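Local coordinates for p-47 protein (Clostridium botulinum E1 str. 'BoNT E Beluga', PDB 5WIX) that is of unknown function but has a tubular, lipid-binding-type (TULIP) fold like that of bactericidal/permeability-increasing protein, so it may bind lipids or other hydrophobic molecules, at residues F302-F307 with L312-S317; I138-S143 with F154-I159; V183-K188 with T400-D405; N35-N40 with N410-S415. All blocks are in the same frame, centred on the assembly; numbering follows the deposited sequence.

Contact 1: residues F302-F307 with L312-S317; sequences FSMELF and LKTRLS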
loop_
_atom_site.group_PDB
_atom_site.type_symbol
_atom_site.label_atom_id
_atom_site.label_comp_id
_atom_site.label_asym_id
_atom_site.label_seq_id
_atom_site.Cartn_x
_atom_site.Cartn_y
_atom_site.Cartn_z
ATOM N N PHE A 302 28.440 2.492 -6.343
ATOM C CA PHE A 302 27.261 3.257 -6.715
ATOM C C PHE A 302 26.278 3.229 -5.578
ATOM O O PHE A 302 26.075 2.187 -4.958
ATOM C CB PHE A 302 26.637 2.677 -7.968
ATOM C CG PHE A 302 25.369 3.351 -8.408
ATOM C CD1 PHE A 302 25.391 4.275 -9.448
ATOM C CD2 PHE A 302 24.158 3.015 -7.843
ATOM C CE1 PHE A 302 24.232 4.873 -9.890
ATOM C CE2 PHE A 302 22.997 3.609 -8.274
ATOM C CZ PHE A 302 23.030 4.537 -9.305
ATOM N N SER A 303 25.658 4.371 -5.316
ATOM C CA SER A 303 24.707 4.467 -4.222
ATOM C C SER A 303 23.567 5.429 -4.555
ATOM O O SER A 303 23.787 6.536 -5.047
ATOM C CB SER A 303 25.410 4.905 -2.946
ATOM O OG SER A 303 24.786 6.073 -2.444
ATOM N N MET A 304 22.345 4.977 -4.302
ATOM C CA MET A 304 21.159 5.811 -4.434
ATOM C C MET A 304 20.282 5.600 -3.202
ATOM O O MET A 304 19.689 4.535 -3.046
ATOM C CB MET A 304 20.397 5.464 -5.712
ATOM C CG MET A 304 19.419 6.535 -6.194
ATOM S SD MET A 304 18.520 6.091 -7.715
ATOM C CE MET A 304 18.466 7.654 -8.598
ATOM N N GLU A 305 20.230 6.588 -2.309
ATOM C CA GLU A 305 19.351 6.532 -1.123
ATOM C C GLU A 305 18.255 7.601 -1.201
ATOM O O GLU A 305 18.435 8.643 -1.838
ATOM C CB GLU A 305 20.161 6.689 0.185
ATOM C CG GLU A 305 20.496 8.126 0.599
ATOM C CD GLU A 305 21.380 8.204 1.852
ATOM O OE1 GLU A 305 22.398 7.481 1.910
ATOM O OE2 GLU A 305 21.060 8.991 2.776
ATOM N N LEU A 306 17.112 7.347 -0.570
ATOM C CA LEU A 306 16.026 8.324 -0.624
ATOM C C LEU A 306 16.304 9.473 0.336
ATOM O O LEU A 306 16.757 9.265 1.464
ATOM C CB LEU A 306 14.691 7.676 -0.306
ATOM C CG LEU A 306 13.496 8.533 -0.701
ATOM C CD1 LEU A 306 13.508 8.788 -2.185
ATOM C CD2 LEU A 306 12.197 7.873 -0.287
ATOM N N PHE A 307 16.010 10.686 -0.116
ATOM C CA PHE A 307 16.517 11.899 0.528
ATOM C C PHE A 307 15.457 13.022 0.528
ATOM O O PHE A 307 14.784 13.263 -0.481
ATOM C CB PHE A 307 17.819 12.297 -0.194
ATOM C CG PHE A 307 18.247 13.730 -0.019
ATOM C CD1 PHE A 307 18.901 14.144 1.126
ATOM C CD2 PHE A 307 18.080 14.639 -1.058
ATOM C CE1 PHE A 307 19.327 15.460 1.259
ATOM C CE2 PHE A 307 18.499 15.956 -0.931
ATOM C CZ PHE A 307 19.123 16.368 0.227
ATOM N N LEU A 312 15.857 11.714 -4.780
ATOM C CA LEU A 312 16.912 10.689 -4.747
ATOM C C LEU A 312 18.306 11.319 -4.818
ATOM O O LEU A 312 18.583 12.149 -5.690
ATOM C CB LEU A 312 16.736 9.697 -5.899
ATOM C CG LEU A 312 15.408 8.946 -5.895
ATOM C CD1 LEU A 312 15.080 8.592 -7.296
ATOM C CD2 LEU A 312 15.493 7.682 -5.060
ATOM N N LYS A 313 19.159 10.939 -3.873
ATOM C CA LYS A 313 20.548 11.390 -3.822
ATOM C C LYS A 313 21.421 10.289 -4.392
ATOM O O LYS A 313 21.522 9.203 -3.815
ATOM C CB LYS A 313 20.973 11.723 -2.378
ATOM C CG LYS A 313 22.436 12.172 -2.201
ATOM C CD LYS A 313 22.550 13.344 -1.189
ATOM C CE LYS A 313 22.961 12.897 0.211
ATOM N NZ LYS A 313 22.923 14.011 1.209
ATOM N N THR A 314 22.043 10.554 -5.533
ATOM C CA THR A 314 22.897 9.548 -6.142
ATOM C C THR A 314 24.370 9.887 -5.951
ATOM O O THR A 314 24.781 11.046 -6.076
ATOM C CB THR A 314 22.581 9.400 -7.600
ATOM O OG1 THR A 314 21.141 9.364 -7.760
ATOM C CG2 THR A 314 23.204 8.129 -8.117
ATOM N N ARG A 315 25.156 8.868 -5.615
ATOM C CA ARG A 315 26.555 9.048 -5.245
ATOM C C ARG A 315 27.383 7.905 -5.813
ATOM O O ARG A 315 27.489 6.849 -5.196
ATOM C CB ARG A 315 26.695 9.105 -3.728
ATOM C CG ARG A 315 27.677 10.133 -3.224
ATOM C CD ARG A 315 27.843 10.039 -1.705
ATOM N NE ARG A 315 26.570 10.182 -0.999
ATOM C CZ ARG A 315 26.270 9.566 0.144
ATOM N NH1 ARG A 315 27.153 8.749 0.712
ATOM N NH2 ARG A 315 25.087 9.759 0.719
ATOM N N LEU A 316 27.953 8.122 -6.996
ATOM C CA LEU A 316 28.775 7.111 -7.670
ATOM C C LEU A 316 30.218 7.544 -7.891
ATOM O O LEU A 316 30.542 8.733 -7.908
ATOM C CB LEU A 316 28.169 6.740 -9.024
ATOM C CG LEU A 316 27.839 7.885 -9.994
ATOM C CD1 LEU A 316 29.071 8.379 -10.762
ATOM C CD2 LEU A 316 26.715 7.472 -10.955
ATOM N N SER A 317 31.083 6.564 -8.109
ATOM C CA SER A 317 32.448 6.855 -8.520
ATOM C C SER A 317 33.060 5.707 -9.316
ATOM O O SER A 317 32.727 4.539 -9.120
ATOM C CB SER A 317 33.315 7.164 -7.311
ATOM O OG SER A 317 33.764 5.961 -6.719
#
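A chi1 of 177° swings the ring of Phe302 across to the neighbouring strand, where CD1 lies 3.7 Å from CB of Leu316 and CZ lies 3.8 Å from CG2 of Thr314. Met304 runs out extended through chi2 and then bends at chi3, which brings its CE to 3.7 Å from CD1 of Leu312. Next along the same face, CD1 of Leu306 meets CD2 of Leu312. The two strands run antiparallel, their axes at 174°, in the hairpin formed by strands 293-307 and 311-322. The pair Glu305 and Lys313 fixes the register: Lys313 N donates to Glu305 O at 3.2 Å, nearly straight at 167°, and Glu305 N donates back to Lys313 O at 3.3 Å. At the next hydrogen-bonded pair, two residues along, Arg315 N gives a 2.8 Å bond to Ser303 O in the carbonyl plane, while the return bond from Ser303 N is weak. The other face of the sheet is more polar. There Glu305 OE1 and Arg315 NH2 form a long salt bridge of 3.7 Å, with carboxylate and guanidinium planes well turned from each other, and CD of Lys313 lies over one face of the Phe307 ring. Leu248 of helix 240-252 packs on both Met304 and Leu312, and the Phe302 ring meets Phe265 edge-to-face. The sheet therefore has two characters: an apolar side covered by a helix, as expected of a TULIP domain, and a partly exposed side where opposite charges probably attract only loosely.

Contact 2: residues I138-S143 with F154-I159; sequences IVSDLS and FNKLLI
Van der Waals contact between the Lys156 chain and two serines carries much of this contact. The CG atom of Lys156 lies 3.9 Å from OG of Ser140 and 3.8 Å from OG of Ser143. The chain, bent at chi3 and chi4, runs on outward to Ser143, where CE of Lys156 stands 3.5 Å from CB of Ser143. The ammonium group has a partner of another kind, a cation-pi interaction with Phe152, whose side chain also touches Ser143.

Polar proximity supplies the rest. The amide of Asn155, with CG anti to the backbone N (chi1 177°), brings ND2 to 3.5 Å from Ser143 O and to the same distance from Ser143 OG. The two segments share no hydrogen bond. Within the helix, regular bonds such as Leu158 N to Phe154 O (3.0 Å) hold the presenting turn in shape.

Neighbouring strands pack close by: Ile159 and Ser140 touch Leu105 of strand 104-113, and Leu158 rests on Phe89. Helix 153-159 thus lies beside the corner at Asp141, where Asp141 and Leu142 both face Ile104, a classic beta bulge in an antiparallel sheet.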
loop_
_atom_site.group_PDB
_atom_site.type_symbol
_atom_site.label_atom_id
_atom_site.label_comp_id
_atom_site.label_asym_id
_atom_site.label_seq_id
_atom_site.Cartn_x
_atom_site.Cartn_y
_atom_site.Cartn_z
ATOM N N ILE A 138 -19.289 -10.716 19.561
ATOM C CA ILE A 138 -20.233 -9.595 19.381
ATOM C C ILE A 138 -20.446 -8.881 20.709
ATOM O O ILE A 138 -20.780 -9.512 21.715
ATOM C CB ILE A 138 -21.635 -10.004 18.882
ATOM C CG1 ILE A 138 -21.590 -10.839 17.619
ATOM C CG2 ILE A 138 -22.468 -8.762 18.608
ATOM C CD1 ILE A 138 -22.917 -10.823 16.860
ATOM N N VAL A 139 -20.262 -7.567 20.723
ATOM C CA VAL A 139 -20.504 -6.809 21.940
ATOM C C VAL A 139 -21.676 -5.844 21.657
ATOM O O VAL A 139 -21.879 -5.416 20.523
ATOM C CB VAL A 139 -19.182 -6.085 22.427
ATOM C CG1 VAL A 139 -19.477 -4.876 23.293
ATOM C CG2 VAL A 139 -18.274 -7.051 23.192
ATOM N N SER A 140 -22.488 -5.560 22.670
ATOM C CA SER A 140 -23.557 -4.588 22.531
ATOM C C SER A 140 -23.133 -3.298 23.230
ATOM O O SER A 140 -22.761 -3.311 24.420
ATOM C CB SER A 140 -24.860 -5.140 23.121
ATOM O OG SER A 140 -25.988 -4.513 22.550
ATOM N N ASP A 141 -23.153 -2.186 22.498
ATOM C CA ASP A 141 -22.662 -0.938 23.070
ATOM C C ASP A 141 -23.810 -0.133 23.579
ATOM O O ASP A 141 -23.829 0.249 24.742
ATOM C CB ASP A 141 -21.869 -0.125 22.059
ATOM C CG ASP A 141 -20.636 -0.847 21.589
ATOM O OD1 ASP A 141 -20.246 -1.838 22.234
ATOM O OD2 ASP A 141 -20.052 -0.433 20.570
ATOM N N LEU A 142 -24.757 0.130 22.689
ATOM C CA LEU A 142 -26.024 0.748 23.058
ATOM C C LEU A 142 -27.124 -0.172 22.642
ATOM O O LEU A 142 -26.973 -0.901 21.663
ATOM C CB LEU A 142 -26.204 2.083 22.382
ATOM C CG LEU A 142 -25.855 3.243 23.282
ATOM C CD1 LEU A 142 -25.727 4.452 22.408
ATOM C CD2 LEU A 142 -26.950 3.405 24.312
ATOM N N SER A 143 -28.241 -0.132 23.346
ATOM C CA SER A 143 -29.251 -1.149 23.133
ATOM C C SER A 143 -30.285 -0.713 22.120
ATOM O O SER A 143 -30.818 -1.544 21.388
ATOM C CB SER A 143 -29.895 -1.498 24.459
ATOM O OG SER A 143 -30.905 -2.458 24.202
ATOM N N PHE A 154 -33.122 -8.245 28.151
ATOM C CA PHE A 154 -33.607 -9.332 27.314
ATOM C C PHE A 154 -33.346 -9.085 25.822
ATOM O O PHE A 154 -33.021 -10.031 25.115
ATOM C CB PHE A 154 -35.104 -9.571 27.562
ATOM C CG PHE A 154 -35.409 -10.329 28.839
ATOM C CD1 PHE A 154 -34.638 -11.417 29.226
ATOM C CD2 PHE A 154 -36.483 -9.949 29.650
ATOM C CE1 PHE A 154 -34.926 -12.107 30.397
ATOM C CE2 PHE A 154 -36.774 -10.632 30.818
ATOM C CZ PHE A 154 -35.998 -11.712 31.195
ATOM N N ASN A 155 -33.483 -7.842 25.339
ATOM C CA ASN A 155 -33.216 -7.552 23.920
ATOM C C ASN A 155 -31.796 -7.963 23.602
ATOM O O ASN A 155 -31.552 -8.683 22.633
ATOM C CB ASN A 155 -33.412 -6.065 23.554
ATOM C CG ASN A 155 -33.044 -5.747 22.062
ATOM O OD1 ASN A 155 -33.525 -6.393 21.123
ATOM N ND2 ASN A 155 -32.193 -4.742 21.861
ATOM N N LYS A 156 -30.866 -7.522 24.441
ATOM C CA LYS A 156 -29.452 -7.764 24.201
ATOM C C LYS A 156 -29.108 -9.258 24.231
ATOM O O LYS A 156 -28.437 -9.754 23.328
ATOM C CB LYS A 156 -28.615 -6.991 25.215
ATOM C CG LYS A 156 -28.809 -5.486 25.133
ATOM C CD LYS A 156 -28.280 -4.874 26.404
ATOM C CE LYS A 156 -27.608 -3.551 26.145
ATOM N NZ LYS A 156 -28.159 -2.439 26.997
ATOM N N LEU A 157 -29.583 -9.977 25.248
ATOM C CA LEU A 157 -29.411 -11.434 25.308
ATOM C C LEU A 157 -29.897 -12.061 24.005
ATOM O O LEU A 157 -29.219 -12.911 23.411
ATOM C CB LEU A 157 -30.160 -12.030 26.513
ATOM C CG LEU A 157 -30.370 -13.551 26.611
ATOM C CD1 LEU A 157 -29.076 -14.343 26.362
ATOM C CD2 LEU A 157 -31.005 -13.939 27.965
ATOM N N LEU A 158 -31.048 -11.591 23.536
ATOM C CA LEU A 158 -31.679 -12.171 22.361
ATOM C C LEU A 158 -31.063 -11.730 21.034
ATOM O O LEU A 158 -30.826 -12.577 20.185
ATOM C CB LEU A 158 -33.180 -11.871 22.357
ATOM C CG LEU A 158 -34.046 -12.805 23.208
ATOM C CD1 LEU A 158 -35.504 -12.649 22.804
ATOM C CD2 LEU A 158 -33.607 -14.277 23.153
ATOM N N ILE A 159 -30.801 -10.441 20.823
ATOM C CA ILE A 159 -30.251 -10.071 19.521
ATOM C C ILE A 159 -28.829 -10.540 19.390
ATOM O O ILE A 159 -28.235 -10.337 18.358
ATOM C CB ILE A 159 -30.247 -8.550 19.209
ATOM C CG1 ILE A 159 -29.133 -7.833 19.978
ATOM C CG2 ILE A 159 -31.614 -7.943 19.417
ATOM C CD1 ILE A 159 -28.383 -6.834 19.131
#

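Contact 3: residues V183-K188 with T400-D405; sequences VWMNPK and TDIIND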
loop_
_atom_site.group_PDB
_atom_site.type_symbol
_atom_site.label_atom_id
_atom_site.label_comp_id
_atom_site.label_asym_id
_atom_site.label_seq_id
_atom_site.Cartn_x
_atom_site.Cartn_y
_atom_site.Cartn_z
ATOM N N VAL A 183 4.299 -10.379 -8.126
ATOM C CA VAL A 183 4.749 -11.292 -7.088
ATOM C C VAL A 183 5.311 -10.605 -5.848
ATOM O O VAL A 183 5.156 -11.104 -4.731
ATOM C CB VAL A 183 5.806 -12.258 -7.664
ATOM C CG1 VAL A 183 6.215 -13.295 -6.634
ATOM C CG2 VAL A 183 5.260 -12.934 -8.918
ATOM N N TRP A 184 5.947 -9.457 -6.029
ATOM C CA TRP A 184 6.568 -8.807 -4.898
ATOM C C TRP A 184 5.534 -8.186 -3.973
ATOM O O TRP A 184 5.848 -7.825 -2.839
ATOM C CB TRP A 184 7.540 -7.744 -5.359
ATOM C CG TRP A 184 6.922 -6.627 -6.113
ATOM C CD1 TRP A 184 6.812 -6.515 -7.462
ATOM C CD2 TRP A 184 6.367 -5.424 -5.566
ATOM N NE1 TRP A 184 6.206 -5.328 -7.794
ATOM C CE2 TRP A 184 5.925 -4.638 -6.650
ATOM C CE3 TRP A 184 6.186 -4.943 -4.265
ATOM C CZ2 TRP A 184 5.314 -3.395 -6.472
ATOM C CZ3 TRP A 184 5.579 -3.707 -4.093
ATOM C CH2 TRP A 184 5.150 -2.949 -5.190
ATOM N N MET A 185 4.309 -8.050 -4.469
ATOM C CA MET A 185 3.223 -7.485 -3.680
ATOM C C MET A 185 2.470 -8.548 -2.903
ATOM O O MET A 185 1.682 -8.222 -2.015
ATOM C CB MET A 185 2.228 -6.734 -4.564
ATOM C CG MET A 185 2.480 -5.255 -4.696
ATOM S SD MET A 185 1.180 -4.487 -5.681
ATOM C CE MET A 185 -0.049 -4.158 -4.420
ATOM N N ASN A 186 2.691 -9.812 -3.252
ATOM C CA ASN A 186 1.957 -10.899 -2.616
ATOM C C ASN A 186 2.231 -10.961 -1.120
ATOM O O ASN A 186 3.382 -10.989 -0.693
ATOM C CB ASN A 186 2.295 -12.235 -3.274
ATOM C CG ASN A 186 1.750 -12.340 -4.685
ATOM O OD1 ASN A 186 0.710 -11.753 -5.006
ATOM N ND2 ASN A 186 2.455 -13.083 -5.542
ATOM N N PRO A 187 1.157 -10.944 -0.317
ATOM C CA PRO A 187 1.203 -10.973 1.150
ATOM C C PRO A 187 1.302 -12.367 1.739
ATOM O O PRO A 187 0.632 -13.271 1.246
ATOM C CB PRO A 187 -0.130 -10.348 1.545
ATOM C CG PRO A 187 -1.037 -10.653 0.411
ATOM C CD PRO A 187 -0.201 -10.658 -0.821
ATOM N N LYS A 188 2.102 -12.527 2.791
ATOM C CA LYS A 188 2.177 -13.796 3.520
ATOM C C LYS A 188 1.344 -13.717 4.790
ATOM O O LYS A 188 0.455 -14.534 5.021
ATOM C CB LYS A 188 3.623 -14.151 3.868
ATOM N N THR A 400 -2.690 1.719 -11.852
ATOM C CA THR A 400 -4.054 1.232 -11.741
ATOM C C THR A 400 -4.053 -0.286 -11.551
ATOM O O THR A 400 -4.834 -0.819 -10.758
ATOM C CB THR A 400 -4.876 1.581 -12.974
ATOM O OG1 THR A 400 -4.919 3.006 -13.138
ATOM C CG2 THR A 400 -6.274 1.034 -12.832
ATOM N N ASP A 401 -3.163 -0.971 -12.273
ATOM C CA ASP A 401 -3.039 -2.415 -12.121
ATOM C C ASP A 401 -2.587 -2.734 -10.695
ATOM O O ASP A 401 -3.072 -3.690 -10.075
ATOM C CB ASP A 401 -2.060 -2.995 -13.148
ATOM C CG ASP A 401 -2.719 -3.313 -14.481
ATOM O OD1 ASP A 401 -3.927 -3.038 -14.638
ATOM O OD2 ASP A 401 -2.020 -3.841 -15.375
ATOM N N ILE A 402 -1.681 -1.906 -10.177
ATOM C CA ILE A 402 -1.082 -2.129 -8.861
ATOM C C ILE A 402 -2.074 -1.936 -7.727
ATOM O O ILE A 402 -2.124 -2.745 -6.810
ATOM C CB ILE A 402 0.124 -1.201 -8.616
ATOM C CG1 ILE A 402 1.384 -1.783 -9.269
ATOM C CG2 ILE A 402 0.357 -0.993 -7.110
ATOM C CD1 ILE A 402 2.587 -0.828 -9.260
ATOM N N ILE A 403 -2.863 -0.872 -7.772
ATOM C CA ILE A 403 -3.754 -0.650 -6.655
ATOM C C ILE A 403 -4.791 -1.784 -6.664
ATOM O O ILE A 403 -5.092 -2.355 -5.616
ATOM C CB ILE A 403 -4.404 0.766 -6.683
ATOM C CG1 ILE A 403 -5.021 1.090 -5.319
ATOM C CG2 ILE A 403 -5.421 0.915 -7.815
ATOM C CD1 ILE A 403 -5.279 2.565 -5.111
ATOM N N ASN A 404 -5.246 -2.173 -7.855
ATOM C CA ASN A 404 -6.244 -3.232 -7.993
ATOM C C ASN A 404 -5.711 -4.670 -7.849
ATOM O O ASN A 404 -6.474 -5.631 -7.955
ATOM C CB ASN A 404 -6.945 -3.101 -9.345
ATOM C CG ASN A 404 -7.981 -1.991 -9.364
ATOM O OD1 ASN A 404 -8.701 -1.791 -8.387
ATOM N ND2 ASN A 404 -8.066 -1.269 -10.478
ATOM N N ASP A 405 -4.418 -4.822 -7.585
ATOM C CA ASP A 405 -3.763 -6.132 -7.694
ATOM C C ASP A 405 -4.074 -7.046 -6.519
ATOM O O ASP A 405 -4.544 -8.176 -6.694
ATOM C CB ASP A 405 -2.243 -5.952 -7.828
ATOM C CG ASP A 405 -1.520 -7.244 -8.198
ATOM O OD1 ASP A 405 -1.653 -7.692 -9.358
ATOM O OD2 ASP A 405 -0.796 -7.793 -7.342
#
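Met185 and Ile402 meet with their side chains at about a right angle, at a junction near the middle of the elongated, BPI-like fold. Residues 183-188 lead into strand 187-195, one edge of the six-stranded antiparallel sheet, and helix 399-403 comes shortly before strand 414-422, which forms the opposite edge. The thioether of Met185 points at the helix and touches it with two atoms: SD is 3.9 Å from CG2 of Ile402, and CE is 3.5 Å from Ile402 O. A bend at chi3 (86°) turns the methyl group toward that carbonyl instead of letting it continue past the isoleucine. The same Ile402 O accepts a backbone hydrogen bond of 3.2 Å from Asp405 N, so the methionine methyl comes up to an oxygen that already has a polar partner. Behind the contact, CG of Met185 lies 3.4 Å above the plane of the Trp184 ring, toward its rim. The methionine chain thereby runs from an aromatic face on its own segment to the helix of the other segment. Ile25 touches both Trp184 and Met185, tying the pair to strand 25-30 of the same sheet. The other oriented group is the carboxylate of Asp405, swung toward residues 183-188 with CG opposite the backbone N (chi1 -170°). Its OD2 is hydrogen-bonded to Ser180 OG; Asn186 OD1 also approaches that hydroxyl, whose single proton cannot serve both oxygens fully. Beside that bond, Asp405 OD2 lies 4.2 Å from SD of Met185.

Contact 4: residues N35-N40 with N410-S415; sequences NKHLKN and NNLKIS
The main interaction is CH-pi: CD1 of Leu412 sits over one face of the His37 imidazole, 3.7 Å from the ring centroid and 29° off its normal. The methyl is displaced toward the CE1 and NE2 side, since Leu412 CD1 is 3.5 Å from His37 NE2 but 4.2 Å from His37 CD2. The two side chains come from opposite directions, the histidine reaching out from its helix and the leucine from the facing loop. Met432 of strand 426-432 touches both and adds to this apolar cluster.

Van der Waals contact with an amide makes up the remainder. Asn410 approaches the ring obliquely, its CG 4.0 Å from His37 ND1, with amide and imidazole planes 46° apart. Its polar end is engaged by a different residue: OD1 is hydrogen-bonded to Tyr171 OH, which accounts for this buried oxygen. Tyr171 also packs on His37, so the tyrosine contacts both partners.

Residues 410-415 connect strand 407-409 to strand 414-422. The contact lies where the helix that follows strand 25-30 meets the loop leading into edge strand 414-422 of the same six-stranded sheet, consistent with the elongated BPI-like fold.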
loop_
_atom_site.group_PDB
_atom_site.type_symbol
_atom_site.label_atom_id
_atom_site.label_comp_id
_atom_site.label_asym_id
_atom_site.label_seq_id
_atom_site.Cartn_x
_atom_site.Cartn_y
_atom_site.Cartn_z
ATOM N N ASN A 35 -20.108 1.598 3.364
ATOM C CA ASN A 35 -21.457 1.768 3.926
ATOM C C ASN A 35 -22.527 1.705 2.857
ATOM O O ASN A 35 -23.614 1.159 3.073
ATOM C CB ASN A 35 -21.592 3.102 4.668
ATOM C CG ASN A 35 -21.096 3.039 6.098
ATOM O OD1 ASN A 35 -21.032 1.964 6.716
ATOM N ND2 ASN A 35 -20.741 4.203 6.639
ATOM N N LYS A 36 -22.195 2.277 1.703
ATOM C CA LYS A 36 -23.114 2.392 0.583
ATOM C C LYS A 36 -23.304 1.063 -0.162
ATOM O O LYS A 36 -24.422 0.721 -0.563
ATOM C CB LYS A 36 -22.620 3.489 -0.366
ATOM C CG LYS A 36 -22.576 4.882 0.288
ATOM C CD LYS A 36 -22.239 5.988 -0.720
ATOM C CE LYS A 36 -22.345 7.378 -0.093
ATOM N NZ LYS A 36 -22.002 8.459 -1.063
ATOM N N HIS A 37 -22.222 0.308 -0.336
ATOM C CA HIS A 37 -22.339 -1.031 -0.913
ATOM C C HIS A 37 -22.955 -1.991 0.092
ATOM O O HIS A 37 -23.529 -3.019 -0.271
ATOM C CB HIS A 37 -20.979 -1.539 -1.386
ATOM C CG HIS A 37 -20.554 -0.938 -2.682
ATOM N ND1 HIS A 37 -19.348 -0.282 -2.848
ATOM C CD2 HIS A 37 -21.188 -0.858 -3.877
ATOM C CE1 HIS A 37 -19.257 0.166 -4.082
ATOM N NE2 HIS A 37 -20.360 -0.173 -4.734
ATOM N N LEU A 38 -22.833 -1.638 1.363
ATOM C CA LEU A 38 -23.475 -2.389 2.416
ATOM C C LEU A 38 -24.980 -2.180 2.335
ATOM O O LEU A 38 -25.749 -3.131 2.465
ATOM C CB LEU A 38 -22.938 -1.965 3.779
ATOM C CG LEU A 38 -23.282 -2.930 4.907
ATOM C CD1 LEU A 38 -23.171 -4.361 4.401
ATOM C CD2 LEU A 38 -22.361 -2.704 6.108
ATOM N N LYS A 39 -25.389 -0.934 2.096
ATOM C CA LYS A 39 -26.801 -0.570 2.117
ATOM C C LYS A 39 -27.611 -1.319 1.062
ATOM O O LYS A 39 -28.693 -1.830 1.364
ATOM C CB LYS A 39 -26.987 0.942 1.928
ATOM C CG LYS A 39 -28.456 1.336 1.704
ATOM C CD LYS A 39 -28.665 2.795 1.280
ATOM C CE LYS A 39 -28.814 3.737 2.482
ATOM N NZ LYS A 39 -29.927 3.372 3.438
ATOM N N ASN A 40 -27.104 -1.391 -0.168
ATOM C CA ASN A 40 -27.866 -2.044 -1.232
ATOM C C ASN A 40 -27.563 -3.539 -1.316
ATOM O O ASN A 40 -28.155 -4.252 -2.132
ATOM C CB ASN A 40 -27.621 -1.368 -2.584
ATOM C CG ASN A 40 -26.199 -1.480 -3.031
ATOM O OD1 ASN A 40 -25.290 -1.557 -2.207
ATOM N ND2 ASN A 40 -25.986 -1.492 -4.343
ATOM N N ASN A 410 -14.722 -4.387 -1.441
ATOM C CA ASN A 410 -16.088 -4.719 -1.843
ATOM C C ASN A 410 -16.127 -5.467 -3.161
ATOM O O ASN A 410 -17.084 -5.323 -3.926
ATOM C CB ASN A 410 -16.951 -3.460 -1.950
ATOM C CG ASN A 410 -16.956 -2.651 -0.675
ATOM O OD1 ASN A 410 -17.637 -3.001 0.294
ATOM N ND2 ASN A 410 -16.207 -1.550 -0.668
ATOM N N ASN A 411 -15.089 -6.261 -3.418
ATOM C CA ASN A 411 -15.010 -7.055 -4.636
ATOM C C ASN A 411 -15.123 -6.182 -5.879
ATOM O O ASN A 411 -15.812 -6.535 -6.836
ATOM C CB ASN A 411 -16.105 -8.125 -4.647
ATOM C CG ASN A 411 -15.550 -9.526 -4.602
ATOM O OD1 ASN A 411 -14.339 -9.721 -4.523
ATOM N ND2 ASN A 411 -16.435 -10.517 -4.650
ATOM N N LEU A 412 -14.460 -5.033 -5.857
ATOM C CA LEU A 412 -14.549 -4.112 -6.978
ATOM C C LEU A 412 -13.201 -3.498 -7.348
ATOM O O LEU A 412 -12.342 -3.267 -6.488
ATOM C CB LEU A 412 -15.555 -3.005 -6.669
ATOM C CG LEU A 412 -17.010 -3.428 -6.449
ATOM C CD1 LEU A 412 -17.772 -2.310 -5.780
ATOM C CD2 LEU A 412 -17.688 -3.840 -7.755
ATOM N N LYS A 413 -13.029 -3.240 -8.642
ATOM C CA LYS A 413 -11.848 -2.542 -9.126
ATOM C C LYS A 413 -12.040 -1.034 -8.999
ATOM O O LYS A 413 -13.172 -0.532 -8.934
ATOM C CB LYS A 413 -11.541 -2.894 -10.594
ATOM C CG LYS A 413 -11.580 -4.383 -10.973
ATOM C CD LYS A 413 -10.408 -5.185 -10.409
ATOM C CE LYS A 413 -10.495 -6.654 -10.835
ATOM N NZ LYS A 413 -9.684 -7.576 -9.980
ATOM N N ILE A 414 -10.915 -0.328 -8.980
ATOM C CA ILE A 414 -10.865 1.129 -8.978
ATOM C C ILE A 414 -10.772 1.709 -10.384
ATOM O O ILE A 414 -9.891 1.329 -11.153
ATOM C CB ILE A 414 -9.661 1.622 -8.176
ATOM C CG1 ILE A 414 -9.829 1.258 -6.704
ATOM C CG2 ILE A 414 -9.467 3.117 -8.354
ATOM C CD1 ILE A 414 -8.658 1.690 -5.858
ATOM N N SER A 415 -11.658 2.645 -10.708
ATOM C CA SER A 415 -11.706 3.226 -12.043
ATOM C C SER A 415 -10.600 4.240 -12.303
ATOM O O SER A 415 -9.929 4.169 -13.330
ATOM C CB SER A 415 -13.061 3.887 -12.285
ATOM O OG SER A 415 -14.080 2.911 -12.397
#

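In the fold
From the N terminus, helix 31-42 opens contact 4, whose loop spans nearly the whole chain. Within it, contact 2 opens and closes early, joining strand 138-140 to helix 153-159 toward one end of the molecule. Contact 3 opens next, encloses the hairpin of contact 1, and closes by bringing the lead-in to edge strand 187-195 against helix 399-403. Contact 4 closes last, joining helix 31-42 to the loop before strand 414-422, at the opposite edge of the same sheet. Thus no loops cross. Contacts 1 and 2 lie on opposite sides of the chain's centre, their centres 59 Å apart. Contacts 3 and 4 adjoin: Asn404 OD1 probably accepts a hydrogen bond from Ile414 N at 2.7 Å.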